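Long-range contacts in KaiC-like domain-containing protein (Pyrococcus horikoshii, PDB 3BS4), which is of unknown function but carries a KaiC-like domain and holds an unidentified peptide: residues 200-205 against 225-230; 21-26 against 184-189; 26-31 against 190-195; 159-164 against 195-200. All blocks are in the same frame, centred on the assembly; numbering follows the deposited sequence.

Contact 1 (200-205 against 225-230)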
loop_
_atom_site.group_PDB
_atom_site.type_symbol
_atom_site.label_atom_id
_atom_site.label_comp_id
_atom_site.label_asym_id
_atom_site.label_seq_id
_atom_site.Cartn_x
_atom_site.Cartn_y
_atom_site.Cartn_z
ATOM N N SER A 200 -10.867 12.413 2.178
ATOM C CA SER A 200 -9.771 12.565 3.133
ATOM C C SER A 200 -8.514 11.859 2.654
ATOM O O SER A 200 -7.414 12.408 2.750
ATOM C CB SER A 200 -10.203 12.055 4.516
ATOM O OG SER A 200 -9.176 12.227 5.483
ATOM N N VAL A 201 -8.655 10.647 2.118
ATOM C CA VAL A 201 -7.450 9.945 1.671
ATOM C C VAL A 201 -6.862 10.569 0.414
ATOM O O VAL A 201 -5.639 10.590 0.248
ATOM C CB VAL A 201 -7.633 8.397 1.512
ATOM C CG1 VAL A 201 -8.017 7.762 2.855
ATOM C CG2 VAL A 201 -8.626 8.075 0.439
ATOM N N TYR A 202 -7.713 11.092 -0.479
ATOM C CA TYR A 202 -7.186 11.845 -1.623
ATOM C C TYR A 202 -6.367 13.044 -1.140
ATOM O O TYR A 202 -5.279 13.340 -1.667
ATOM C CB TYR A 202 -8.322 12.375 -2.493
ATOM C CG TYR A 202 -8.747 11.499 -3.652
ATOM C CD1 TYR A 202 -9.034 10.136 -3.478
ATOM C CD2 TYR A 202 -8.913 12.045 -4.921
ATOM C CE1 TYR A 202 -9.450 9.342 -4.558
ATOM C CE2 TYR A 202 -9.317 11.255 -6.002
ATOM C CZ TYR A 202 -9.582 9.914 -5.820
ATOM O OH TYR A 202 -9.996 9.185 -6.910
ATOM N N ARG A 203 -6.904 13.763 -0.155
ATOM C CA ARG A 203 -6.229 14.974 0.317
ATOM C C ARG A 203 -4.878 14.642 0.947
ATOM O O ARG A 203 -3.882 15.374 0.770
ATOM C CB ARG A 203 -7.156 15.748 1.279
ATOM C CG ARG A 203 -6.499 16.916 2.031
ATOM C CD ARG A 203 -5.997 18.002 1.079
ATOM N NE ARG A 203 -7.111 18.602 0.360
ATOM C CZ ARG A 203 -7.013 19.656 -0.448
ATOM N NH1 ARG A 203 -5.842 20.263 -0.644
ATOM N NH2 ARG A 203 -8.101 20.117 -1.047
ATOM N N ARG A 204 -4.827 13.530 1.674
ATOM C CA ARG A 204 -3.628 13.158 2.417
ATOM C C ARG A 204 -2.513 12.649 1.508
ATOM O O ARG A 204 -1.318 12.817 1.807
ATOM C CB ARG A 204 -3.980 12.105 3.473
ATOM C CG ARG A 204 -4.813 12.685 4.596
ATOM C CD ARG A 204 -5.328 11.600 5.508
ATOM N NE ARG A 204 -6.328 12.118 6.439
ATOM C CZ ARG A 204 -6.039 12.861 7.511
ATOM N NH1 ARG A 204 -4.782 13.178 7.806
ATOM N NH2 ARG A 204 -7.012 13.289 8.303
ATOM N N ALA A 205 -2.895 12.011 0.409
ATOM C CA ALA A 205 -1.915 11.472 -0.547
ATOM C C ALA A 205 -1.178 12.554 -1.346
ATOM O O ALA A 205 -1.770 13.583 -1.704
ATOM C CB ALA A 205 -2.592 10.502 -1.494
ATOM N N LEU A 225 -5.791 6.990 -14.521
ATOM C CA LEU A 225 -5.842 8.450 -14.562
ATOM C C LEU A 225 -4.929 9.038 -13.499
ATOM O O LEU A 225 -5.003 8.641 -12.341
ATOM C CB LEU A 225 -7.269 8.923 -14.301
ATOM C CG LEU A 225 -8.331 8.870 -15.403
ATOM C CD1 LEU A 225 -8.517 7.485 -15.983
ATOM C CD2 LEU A 225 -9.653 9.381 -14.830
ATOM N N VAL A 226 -4.076 9.984 -13.891
ATOM C CA VAL A 226 -3.199 10.633 -12.933
ATOM C C VAL A 226 -3.965 11.825 -12.378
ATOM O O VAL A 226 -4.022 12.892 -12.993
ATOM C CB VAL A 226 -1.836 11.048 -13.542
ATOM C CG1 VAL A 226 -0.920 11.586 -12.444
ATOM C CG2 VAL A 226 -1.184 9.849 -14.272
ATOM N N ILE A 227 -4.599 11.614 -11.232
ATOM C CA ILE A 227 -5.490 12.610 -10.638
ATOM C C ILE A 227 -4.722 13.725 -9.908
ATOM O O ILE A 227 -5.108 14.901 -9.968
ATOM C CB ILE A 227 -6.518 11.922 -9.673
ATOM C CG1 ILE A 227 -7.469 10.964 -10.419
ATOM C CG2 ILE A 227 -7.334 12.937 -8.884
ATOM C CD1 ILE A 227 -8.197 11.579 -11.626
ATOM N N LYS A 228 -3.652 13.357 -9.212
ATOM C CA LYS A 228 -2.903 14.302 -8.376
ATOM C C LYS A 228 -1.438 13.926 -8.333
ATOM O O LYS A 228 -1.109 12.747 -8.216
ATOM C CB LYS A 228 -3.491 14.301 -6.947
ATOM C CG LYS A 228 -2.809 15.212 -5.912
ATOM C CD LYS A 228 -3.465 14.952 -4.533
ATOM C CE LYS A 228 -2.989 15.935 -3.496
ATOM N NZ LYS A 228 -3.607 15.583 -2.203
ATOM N N THR A 229 -0.557 14.934 -8.453
ATOM C CA THR A 229 0.889 14.764 -8.271
ATOM C C THR A 229 1.396 15.984 -7.494
ATOM O O THR A 229 0.681 16.965 -7.396
ATOM C CB THR A 229 1.650 14.728 -9.618
ATOM O OG1 THR A 229 1.475 15.982 -10.297
ATOM C CG2 THR A 229 1.142 13.616 -10.496
ATOM N N PRO A 230 2.610 15.918 -6.923
ATOM C CA PRO A 230 3.207 17.111 -6.306
ATOM C C PRO A 230 3.449 18.259 -7.295
ATOM O O PRO A 230 3.472 19.427 -6.871
ATOM C CB PRO A 230 4.546 16.597 -5.761
ATOM C CG PRO A 230 4.326 15.109 -5.555
ATOM C CD PRO A 230 3.452 14.725 -6.729
#
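The ammonium group of Lys228, carried on a strand, sits against the carbonyl end of a helix, supplying donors to carbonyls there as main-chain N-H groups do further back in the helix. NZ donates to the carbonyl O of Tyr202 at 2.8 Å and to the carbonyl O of Ala205, the first residue to leave helical geometry, also at 2.8 Å. The two bonds differ in direction: NZ meets the Ala205 carbonyl almost head-on (C=O...N 166°), whereas the Tyr202 carbonyl is met more obliquely. A third carbonyl, Arg203 O, lies 3.0 Å from NZ. Lys228 spans the gap fully stretched, with CG opposite the backbone N (chi1 179°) and every later torsion extended. With a methionine in its place, the carbonyls of Tyr202 and Ala205 would probably lose their shared donor and the helix end its compensating charge. Alongside this polar link, CG2 of Ile227 touches CE2 of the Tyr202 ring at 3.9 Å; the tyrosine hydroxyl is engaged elsewhere, with His26. The helix and strand segments run nearly at right angles (81°). Ile227 and Lys228 both point toward the helix and both face Val208 of the adjoining strand; the lysine that binds the helix C-terminus is thus presented by a classic beta bulge.

Contact 2 (21-26 against 184-189)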
loop_
_atom_site.group_PDB
_atom_site.type_symbol
_atom_site.label_atom_id
_atom_site.label_comp_id
_atom_site.label_asym_id
_atom_site.label_seq_id
_atom_site.Cartn_x
_atom_site.Cartn_y
_atom_site.Cartn_z
ATOM N N SER A 21 6.999 10.047 -0.321
ATOM C CA SER A 21 5.646 10.380 -0.699
ATOM C C SER A 21 4.666 9.310 -0.235
ATOM O O SER A 21 5.056 8.167 0.013
ATOM C CB SER A 21 5.565 10.524 -2.215
ATOM O OG SER A 21 6.310 11.675 -2.621
ATOM N N LEU A 22 3.397 9.713 -0.141
ATOM C CA LEU A 22 2.285 8.784 0.008
ATOM C C LEU A 22 1.573 8.751 -1.336
ATOM O O LEU A 22 1.202 9.802 -1.877
ATOM C CB LEU A 22 1.318 9.265 1.094
ATOM C CG LEU A 22 0.007 8.493 1.275
ATOM C CD1 LEU A 22 0.236 6.998 1.591
ATOM C CD2 LEU A 22 -0.789 9.175 2.369
ATOM N N ILE A 23 1.400 7.537 -1.869
ATOM C CA ILE A 23 0.734 7.306 -3.150
ATOM C C ILE A 23 -0.564 6.563 -2.882
ATOM O O ILE A 23 -0.564 5.501 -2.274
ATOM C CB ILE A 23 1.595 6.415 -4.079
ATOM C CG1 ILE A 23 2.914 7.105 -4.437
ATOM C CG2 ILE A 23 0.846 6.066 -5.364
ATOM C CD1 ILE A 23 4.043 6.795 -3.472
ATOM N N LEU A 24 -1.664 7.110 -3.380
ATOM C CA LEU A 24 -2.942 6.401 -3.357
ATOM C C LEU A 24 -3.217 5.781 -4.705
ATOM O O LEU A 24 -3.231 6.477 -5.716
ATOM C CB LEU A 24 -4.085 7.360 -3.007
ATOM C CG LEU A 24 -5.482 6.728 -3.001
ATOM C CD1 LEU A 24 -5.669 5.685 -1.844
ATOM C CD2 LEU A 24 -6.519 7.843 -2.893
ATOM N N ILE A 25 -3.461 4.469 -4.724
ATOM C CA ILE A 25 -3.977 3.792 -5.911
ATOM C C ILE A 25 -5.464 3.597 -5.620
ATOM O O ILE A 25 -5.851 2.804 -4.741
ATOM C CB ILE A 25 -3.311 2.403 -6.154
ATOM C CG1 ILE A 25 -1.783 2.531 -6.292
ATOM C CG2 ILE A 25 -3.946 1.761 -7.380
ATOM C CD1 ILE A 25 -1.319 3.520 -7.310
ATOM N N HIS A 26 -6.297 4.351 -6.326
ATOM C CA HIS A 26 -7.743 4.235 -6.185
ATOM C C HIS A 26 -8.282 3.338 -7.292
ATOM O O HIS A 26 -8.402 3.775 -8.459
ATOM C CB HIS A 26 -8.394 5.605 -6.217
ATOM C CG HIS A 26 -9.891 5.560 -6.094
ATOM N ND1 HIS A 26 -10.701 6.605 -6.485
ATOM C CD2 HIS A 26 -10.721 4.587 -5.635
ATOM C CE1 HIS A 26 -11.965 6.278 -6.277
ATOM N NE2 HIS A 26 -12.004 5.062 -5.756
ATOM N N THR A 184 8.466 5.204 1.790
ATOM C CA THR A 184 7.605 5.688 0.718
ATOM C C THR A 184 6.447 4.703 0.724
ATOM O O THR A 184 6.660 3.487 0.722
ATOM C CB THR A 184 8.365 5.699 -0.607
ATOM O OG1 THR A 184 9.518 6.548 -0.449
ATOM C CG2 THR A 184 7.495 6.245 -1.752
ATOM N N ASN A 185 5.222 5.230 0.731
ATOM C CA ASN A 185 4.047 4.429 1.084
ATOM C C ASN A 185 3.017 4.402 -0.007
ATOM O O ASN A 185 2.758 5.421 -0.637
ATOM C CB ASN A 185 3.428 4.978 2.370
ATOM C CG ASN A 185 4.308 4.693 3.570
ATOM O OD1 ASN A 185 4.341 3.563 4.058
ATOM N ND2 ASN A 185 5.054 5.692 4.016
ATOM N N PHE A 186 2.430 3.226 -0.205
ATOM C CA PHE A 186 1.333 3.041 -1.158
ATOM C C PHE A 186 0.102 2.598 -0.421
ATOM O O PHE A 186 0.138 1.627 0.319
ATOM C CB PHE A 186 1.689 1.973 -2.189
ATOM C CG PHE A 186 2.822 2.353 -3.087
ATOM C CD1 PHE A 186 2.574 2.840 -4.361
ATOM C CD2 PHE A 186 4.137 2.192 -2.664
ATOM C CE1 PHE A 186 3.635 3.178 -5.223
ATOM C CE2 PHE A 186 5.209 2.549 -3.518
ATOM C CZ PHE A 186 4.936 3.036 -4.798
ATOM N N TRP A 187 -0.992 3.314 -0.639
ATOM C CA TRP A 187 -2.289 2.929 -0.094
ATOM C C TRP A 187 -3.151 2.439 -1.238
ATOM O O TRP A 187 -3.207 3.083 -2.280
ATOM C CB TRP A 187 -2.998 4.154 0.501
ATOM C CG TRP A 187 -2.479 4.552 1.831
ATOM C CD1 TRP A 187 -1.487 3.922 2.545
ATOM C CD2 TRP A 187 -2.957 5.618 2.656
ATOM N NE1 TRP A 187 -1.310 4.548 3.764
ATOM C CE2 TRP A 187 -2.209 5.582 3.859
ATOM C CE3 TRP A 187 -3.934 6.614 2.492
ATOM C CZ2 TRP A 187 -2.399 6.516 4.893
ATOM C CZ3 TRP A 187 -4.117 7.543 3.524
ATOM C CH2 TRP A 187 -3.360 7.471 4.707
ATOM N N LEU A 188 -3.866 1.341 -1.031
ATOM C CA LEU A 188 -4.846 0.897 -2.013
ATOM C C LEU A 188 -6.246 1.236 -1.499
ATOM O O LEU A 188 -6.546 0.992 -0.339
ATOM C CB LEU A 188 -4.718 -0.621 -2.234
ATOM C CG LEU A 188 -5.684 -1.257 -3.248
ATOM C CD1 LEU A 188 -5.479 -0.671 -4.675
ATOM C CD2 LEU A 188 -5.545 -2.768 -3.272
ATOM N N TRP A 189 -7.120 1.736 -2.373
ATOM C CA TRP A 189 -8.524 1.906 -1.990
ATOM C C TRP A 189 -9.380 1.241 -3.057
ATOM O O TRP A 189 -9.285 1.615 -4.215
ATOM C CB TRP A 189 -8.903 3.396 -1.876
ATOM C CG TRP A 189 -10.331 3.616 -1.435
ATOM C CD1 TRP A 189 -11.445 3.524 -2.200
ATOM C CD2 TRP A 189 -10.770 3.978 -0.117
ATOM N NE1 TRP A 189 -12.582 3.787 -1.439
ATOM C CE2 TRP A 189 -12.187 4.055 -0.153
ATOM C CE3 TRP A 189 -10.111 4.205 1.096
ATOM C CZ2 TRP A 189 -12.953 4.380 0.984
ATOM C CZ3 TRP A 189 -10.874 4.510 2.232
ATOM C CH2 TRP A 189 -12.274 4.606 2.160
HETATM O O HOH W 1 4.556 8.389 3.124
#
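Leu22 and Trp187 make a CH-pi contact: CD1 of the leucine stands 3.4 Å from the centroid of the five-membered ring, almost exactly on its normal, while CD2 rests over the six-membered ring. On the face that carries Ile23, Ile25, Phe186 and Leu188, CD1 of Ile23 lies over the Phe186 ring, 4.1 Å from its centroid, and Ile25 CG2 meets Leu188 CD1 at 3.9 Å. Backbone bonding is that of neighbouring parallel strands: five N-H...O bonds alternate from Asn185 N to Ser21 O (3.0 Å) through to Trp189 N to Ile25 O (2.9 Å). Two buried polar side-chain atoms, Trp187 NE1 and Asn185 OD1, bond to the backbone of the bound peptide. A leucine in place of Trp187 would probably deprive that peptide of an N-H donor and leave the Leu22 methyls without their aromatic floor. Apolar packing and five straight backbone bonds thus hold the two strands together in the interior of the sheet, where two buried polar groups bind the peptide.

Contact 3 (26-31 against 190-195)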
loop_
_atom_site.group_PDB
_atom_site.type_symbol
_atom_site.label_atom_id
_atom_site.label_comp_id
_atom_site.label_asym_id
_atom_site.label_seq_id
_atom_site.Cartn_x
_atom_site.Cartn_y
_atom_site.Cartn_z
ATOM N N HIS A 26 -6.297 4.351 -6.326
ATOM C CA HIS A 26 -7.743 4.235 -6.185
ATOM C C HIS A 26 -8.282 3.338 -7.292
ATOM O O HIS A 26 -8.402 3.775 -8.459
ATOM C CB HIS A 26 -8.394 5.605 -6.217
ATOM C CG HIS A 26 -9.891 5.560 -6.094
ATOM N ND1 HIS A 26 -10.701 6.605 -6.485
ATOM C CD2 HIS A 26 -10.721 4.587 -5.635
ATOM C CE1 HIS A 26 -11.965 6.278 -6.277
ATOM N NE2 HIS A 26 -12.004 5.062 -5.756
ATOM N N GLU A 27 -8.587 2.088 -6.935
ATOM C CA GLU A 27 -9.155 1.124 -7.892
ATOM C C GLU A 27 -10.666 1.362 -7.868
ATOM O O GLU A 27 -11.355 0.858 -6.977
ATOM C CB GLU A 27 -8.796 -0.324 -7.510
ATOM C CG GLU A 27 -9.376 -1.348 -8.505
ATOM C CD GLU A 27 -9.307 -2.800 -8.033
ATOM O OE1 GLU A 27 -10.062 -3.149 -7.092
ATOM O OE2 GLU A 27 -8.546 -3.617 -8.615
ATOM N N GLU A 28 -11.167 2.168 -8.798
ATOM C CA GLU A 28 -12.575 2.600 -8.740
ATOM C C GLU A 28 -13.574 1.439 -8.940
ATOM O O GLU A 28 -14.676 1.424 -8.351
ATOM C CB GLU A 28 -12.817 3.719 -9.745
ATOM C CG GLU A 28 -14.171 4.386 -9.612
ATOM C CD GLU A 28 -14.320 5.509 -10.610
ATOM O OE1 GLU A 28 -14.238 5.243 -11.829
ATOM O OE2 GLU A 28 -14.503 6.661 -10.169
ATOM N N ASP A 29 -13.200 0.486 -9.786
ATOM C CA ASP A 29 -13.999 -0.732 -9.969
ATOM C C ASP A 29 -13.116 -1.967 -10.067
ATOM O O ASP A 29 -11.965 -1.903 -10.532
ATOM C CB ASP A 29 -14.916 -0.619 -11.184
ATOM C CG ASP A 29 -14.150 -0.505 -12.481
ATOM O OD1 ASP A 29 -13.980 0.635 -12.962
ATOM O OD2 ASP A 29 -13.714 -1.554 -13.004
ATOM N N ALA A 30 -13.656 -3.111 -9.643
ATOM C CA ALA A 30 -12.874 -4.311 -9.543
ATOM C C ALA A 30 -12.359 -4.813 -10.883
ATOM O O ALA A 30 -11.269 -5.358 -10.942
ATOM C CB ALA A 30 -13.669 -5.437 -8.810
ATOM N N SER A 31 -13.137 -4.614 -11.948
ATOM C CA SER A 31 -12.746 -5.109 -13.271
ATOM C C SER A 31 -11.487 -4.417 -13.768
ATOM O O SER A 31 -10.773 -4.962 -14.595
ATOM C CB SER A 31 -13.880 -4.916 -14.295
ATOM O OG SER A 31 -15.036 -5.631 -13.885
ATOM N N GLU A 190 -10.189 0.252 -2.653
ATOM C CA GLU A 190 -11.001 -0.533 -3.595
ATOM C C GLU A 190 -12.433 -0.039 -3.580
ATOM O O GLU A 190 -13.103 -0.116 -2.548
ATOM C CB GLU A 190 -10.927 -2.026 -3.225
ATOM C CG GLU A 190 -9.494 -2.548 -3.282
ATOM C CD GLU A 190 -9.363 -4.032 -2.984
ATOM O OE1 GLU A 190 -9.922 -4.865 -3.734
ATOM O OE2 GLU A 190 -8.670 -4.370 -2.022
ATOM N N GLY A 191 -12.888 0.466 -4.721
ATOM C CA GLY A 191 -14.290 0.899 -4.869
ATOM C C GLY A 191 -14.499 2.344 -4.470
ATOM O O GLY A 191 -13.564 3.160 -4.493
ATOM N N VAL A 192 -15.736 2.691 -4.131
ATOM C CA VAL A 192 -16.015 4.055 -3.686
ATOM C C VAL A 192 -16.321 3.970 -2.208
ATOM O O VAL A 192 -15.492 4.375 -1.370
ATOM C CB VAL A 192 -17.158 4.713 -4.511
ATOM C CG1 VAL A 192 -17.376 6.146 -4.067
ATOM C CG2 VAL A 192 -16.797 4.657 -6.004
ATOM N N LYS A 193 -17.489 3.400 -1.891
ATOM C CA LYS A 193 -17.893 3.020 -0.525
ATOM C C LYS A 193 -18.319 4.178 0.381
ATOM O O LYS A 193 -19.412 4.133 0.966
ATOM C CB LYS A 193 -16.835 2.154 0.165
ATOM C CG LYS A 193 -16.539 0.852 -0.588
ATOM C CD LYS A 193 -15.528 -0.021 0.131
ATOM C CE LYS A 193 -15.477 -1.434 -0.489
ATOM N NZ LYS A 193 -15.354 -1.434 -1.974
ATOM N N ASP A 194 -17.456 5.179 0.533
ATOM C CA ASP A 194 -17.829 6.402 1.257
ATOM C C ASP A 194 -17.070 7.584 0.698
ATOM O O ASP A 194 -15.849 7.651 0.801
ATOM C CB ASP A 194 -17.568 6.279 2.757
ATOM C CG ASP A 194 -18.120 7.469 3.534
ATOM O OD1 ASP A 194 -19.286 7.404 3.979
ATOM O OD2 ASP A 194 -17.409 8.496 3.646
ATOM N N LYS A 195 -17.799 8.531 0.117
ATOM C CA LYS A 195 -17.158 9.641 -0.573
ATOM C C LYS A 195 -16.388 10.557 0.367
ATOM O O LYS A 195 -15.348 11.121 -0.023
ATOM C CB LYS A 195 -18.175 10.442 -1.383
ATOM C CG LYS A 195 -18.807 9.661 -2.546
ATOM C CD LYS A 195 -19.406 10.593 -3.605
ATOM C CE LYS A 195 -20.482 11.519 -3.035
ATOM N NZ LYS A 195 -20.603 12.775 -3.846
#
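The His26 imidazole presents its edge to Gly191: NE2 donates to the glycine carbonyl O at 2.8 Å, and this oxygen lies only 7° out of the ring plane. CB of Glu28 sits over one face of the ring, toward its rim, and ND1 is bonded to Tyr202. The second pair of flat groups, the carboxylates of Glu27 and Glu190, is turned 78° apart, with OE1 of Glu27 3.8 Å from OE1 of Glu190. Lys35 probably offsets the like charges, its NZ in a salt bridge with Glu190 and its backbone N bound by Glu27, while Glu190 OE2 is bonded to Tyr59 OH. In KaiC and other RecA-like proteins the P-loop follows this sheet position; Lys35, on helix 34-47, may correspond to the P-loop lysine in a degenerate form of that motif, though nucleotide binding here is not established. The parallel pairing of the strands ends with Gly191 N donating to Glu27 O at 2.8 Å. There the chain turns away: at the backbone angles of Gly191 a side chain would run into the preceding carbonyl and into Lys193 NZ, which folds back to bond Glu190 O at 2.7 Å, from above the carbonyl plane.

Contact 4 (159-164 against 195-200)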
loop_
_atom_site.group_PDB
_atom_site.type_symbol
_atom_site.label_atom_id
_atom_site.label_comp_id
_atom_site.label_asym_id
_atom_site.label_seq_id
_atom_site.Cartn_x
_atom_site.Cartn_y
_atom_site.Cartn_z
ATOM N N GLU A 159 -15.891 7.296 12.347
ATOM C CA GLU A 159 -14.759 6.694 13.054
ATOM C C GLU A 159 -13.523 6.629 12.172
ATOM O O GLU A 159 -12.413 6.898 12.641
ATOM C CB GLU A 159 -15.115 5.288 13.555
ATOM C CG GLU A 159 -16.013 5.291 14.789
ATOM C CD GLU A 159 -16.667 3.946 15.089
ATOM O OE1 GLU A 159 -16.586 2.997 14.272
ATOM O OE2 GLU A 159 -17.303 3.831 16.172
ATOM N N THR A 160 -13.720 6.278 10.901
ATOM C CA THR A 160 -12.592 6.163 9.965
ATOM C C THR A 160 -11.966 7.530 9.719
ATOM O O THR A 160 -10.748 7.672 9.696
ATOM C CB THR A 160 -13.045 5.492 8.647
ATOM O OG1 THR A 160 -13.669 4.236 8.958
ATOM C CG2 THR A 160 -11.868 5.270 7.709
ATOM N N LEU A 161 -12.804 8.558 9.596
ATOM C CA LEU A 161 -12.280 9.905 9.400
ATOM C C LEU A 161 -11.462 10.370 10.594
ATOM O O LEU A 161 -10.403 10.970 10.419
ATOM C CB LEU A 161 -13.430 10.874 9.097
ATOM C CG LEU A 161 -13.974 10.705 7.667
ATOM C CD1 LEU A 161 -15.378 11.278 7.510
ATOM C CD2 LEU A 161 -13.033 11.321 6.630
ATOM N N ARG A 162 -11.941 10.087 11.800
ATOM C CA ARG A 162 -11.185 10.408 13.025
ATOM C C ARG A 162 -9.914 9.585 13.100
ATOM O O ARG A 162 -8.855 10.094 13.462
ATOM C CB ARG A 162 -12.019 10.135 14.280
ATOM C CG ARG A 162 -13.210 11.035 14.421
ATOM C CD ARG A 162 -13.704 11.069 15.876
ATOM N NE ARG A 162 -13.726 9.748 16.513
ATOM C CZ ARG A 162 -14.797 8.960 16.581
ATOM N NH1 ARG A 162 -15.946 9.346 16.038
ATOM N NH2 ARG A 162 -14.713 7.780 17.194
ATOM N N TYR A 163 -10.024 8.303 12.758
ATOM C CA TYR A 163 -8.863 7.412 12.738
ATOM C C TYR A 163 -7.728 7.923 11.837
ATOM O O TYR A 163 -6.543 7.892 12.215
ATOM C CB TYR A 163 -9.309 6.007 12.302
ATOM C CG TYR A 163 -8.170 5.139 11.881
ATOM C CD1 TYR A 163 -7.316 4.568 12.830
ATOM C CD2 TYR A 163 -7.919 4.912 10.528
ATOM C CE1 TYR A 163 -6.246 3.773 12.444
ATOM C CE2 TYR A 163 -6.840 4.115 10.123
ATOM C CZ TYR A 163 -6.012 3.553 11.103
ATOM O OH TYR A 163 -4.931 2.766 10.761
ATOM N N LEU A 164 -8.097 8.395 10.646
ATOM C CA LEU A 164 -7.114 8.927 9.703
ATOM C C LEU A 164 -6.388 10.111 10.308
ATOM O O LEU A 164 -5.178 10.258 10.110
ATOM C CB LEU A 164 -7.739 9.338 8.360
ATOM C CG LEU A 164 -8.276 8.181 7.510
ATOM C CD1 LEU A 164 -9.177 8.712 6.370
ATOM C CD2 LEU A 164 -7.109 7.347 6.960
ATOM N N LYS A 195 -17.799 8.531 0.117
ATOM C CA LYS A 195 -17.158 9.641 -0.573
ATOM C C LYS A 195 -16.388 10.557 0.367
ATOM O O LYS A 195 -15.348 11.121 -0.023
ATOM C CB LYS A 195 -18.175 10.442 -1.383
ATOM C CG LYS A 195 -18.807 9.661 -2.546
ATOM C CD LYS A 195 -19.406 10.593 -3.605
ATOM C CE LYS A 195 -20.482 11.519 -3.035
ATOM N NZ LYS A 195 -20.603 12.775 -3.846
ATOM N N ARG A 196 -16.889 10.721 1.597
ATOM C CA ARG A 196 -16.197 11.577 2.569
ATOM C C ARG A 196 -14.856 10.999 2.970
ATOM O O ARG A 196 -13.866 11.724 3.088
ATOM C CB ARG A 196 -17.033 11.809 3.823
ATOM C CG ARG A 196 -18.229 12.695 3.579
ATOM C CD ARG A 196 -18.831 13.140 4.903
ATOM N NE ARG A 196 -19.290 11.996 5.685
ATOM C CZ ARG A 196 -19.443 12.002 7.005
ATOM N NH1 ARG A 196 -19.170 13.092 7.716
ATOM N NH2 ARG A 196 -19.863 10.908 7.616
ATOM N N VAL A 197 -14.817 9.698 3.210
ATOM C CA VAL A 197 -13.542 9.080 3.589
ATOM C C VAL A 197 -12.576 9.111 2.402
ATOM O O VAL A 197 -11.376 9.379 2.548
ATOM C CB VAL A 197 -13.710 7.636 4.123
ATOM C CG1 VAL A 197 -12.335 7.072 4.514
ATOM C CG2 VAL A 197 -14.699 7.593 5.298
ATOM N N LEU A 198 -13.101 8.856 1.208
ATOM C CA LEU A 198 -12.286 8.939 0.012
ATOM C C LEU A 198 -11.724 10.342 -0.198
ATOM O O LEU A 198 -10.586 10.508 -0.619
ATOM C CB LEU A 198 -13.119 8.495 -1.188
ATOM C CG LEU A 198 -12.472 8.085 -2.495
ATOM C CD1 LEU A 198 -11.332 7.078 -2.336
ATOM C CD2 LEU A 198 -13.594 7.514 -3.379
ATOM N N LEU A 199 -12.513 11.369 0.130
ATOM C CA LEU A 199 -12.032 12.748 0.064
ATOM C C LEU A 199 -10.816 12.967 0.972
ATOM O O LEU A 199 -9.847 13.614 0.583
ATOM C CB LEU A 199 -13.151 13.689 0.501
ATOM C CG LEU A 199 -13.287 15.082 -0.086
ATOM C CD1 LEU A 199 -13.230 15.075 -1.633
ATOM C CD2 LEU A 199 -14.603 15.693 0.419
ATOM N N SER A 200 -10.867 12.413 2.178
ATOM C CA SER A 200 -9.771 12.565 3.133
ATOM C C SER A 200 -8.514 11.859 2.654
ATOM O O SER A 200 -7.414 12.408 2.750
ATOM C CB SER A 200 -10.203 12.055 4.516
ATOM O OG SER A 200 -9.176 12.227 5.483
HETATM O O HOH W 2 -9.839 12.613 8.156
#
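Val197 packs against three residues of the neighbouring helix, and here the contact is tight. Its CG1 meets Thr160 CG2 at 3.7 Å and Leu164 CD1 at 4.0 Å, while CG2 lies against CG of Leu161. With CG1 opposite the backbone N (chi1 -179°), the valine turns one branch to Thr160 and Leu164 and the other to Leu161. One turn further, Ser200 comes close as well: Leu161 CD2 is 3.6 Å from its CB, and Leu164 CD1 is 3.6 Å from its OG. The segments run nearly parallel, at 11°, with axes 9.8 Å apart. Toward solvent the packing is looser. The exposed Arg196 lays its guanidinium over CD1 of Leu161, which stands 4.1 Å above the centre of that plane, and NH2 reaches on to a salt bridge with Glu158. A polar link runs through one water that donates to Leu161 O at 2.9 Å and is also hydrogen-bonded to Ser200 OG, which receives Arg204 NE too. With no direct hydrogen bond between them, the segments of helices 157-173 and 195-204 are joined mainly by aliphatic contact, supplemented by one water bridge and by Arg196 on the exposed side.

How the contacts relate
From the N terminus, strand 22-27 opens contacts 2 and 3, which share His26 and cross each other; they close, with 157 and 158 residues between their segments, in strand 184-190 and the loop after it. Contact 4 opens inside these loops at helix 157-173 and closes on helix 195-204, starting at the Lys195 it shares with contact 3, so it crosses both. Contact 1 begins where contact 4 ends, at Ser200, and closes a short, mostly stranded loop in series with the rest. Helix 195-204 therefore links helix 157-173 to strand 219-228, lying against the central strands, with Tyr202 reaching His26 and Val197 packing on Trp189.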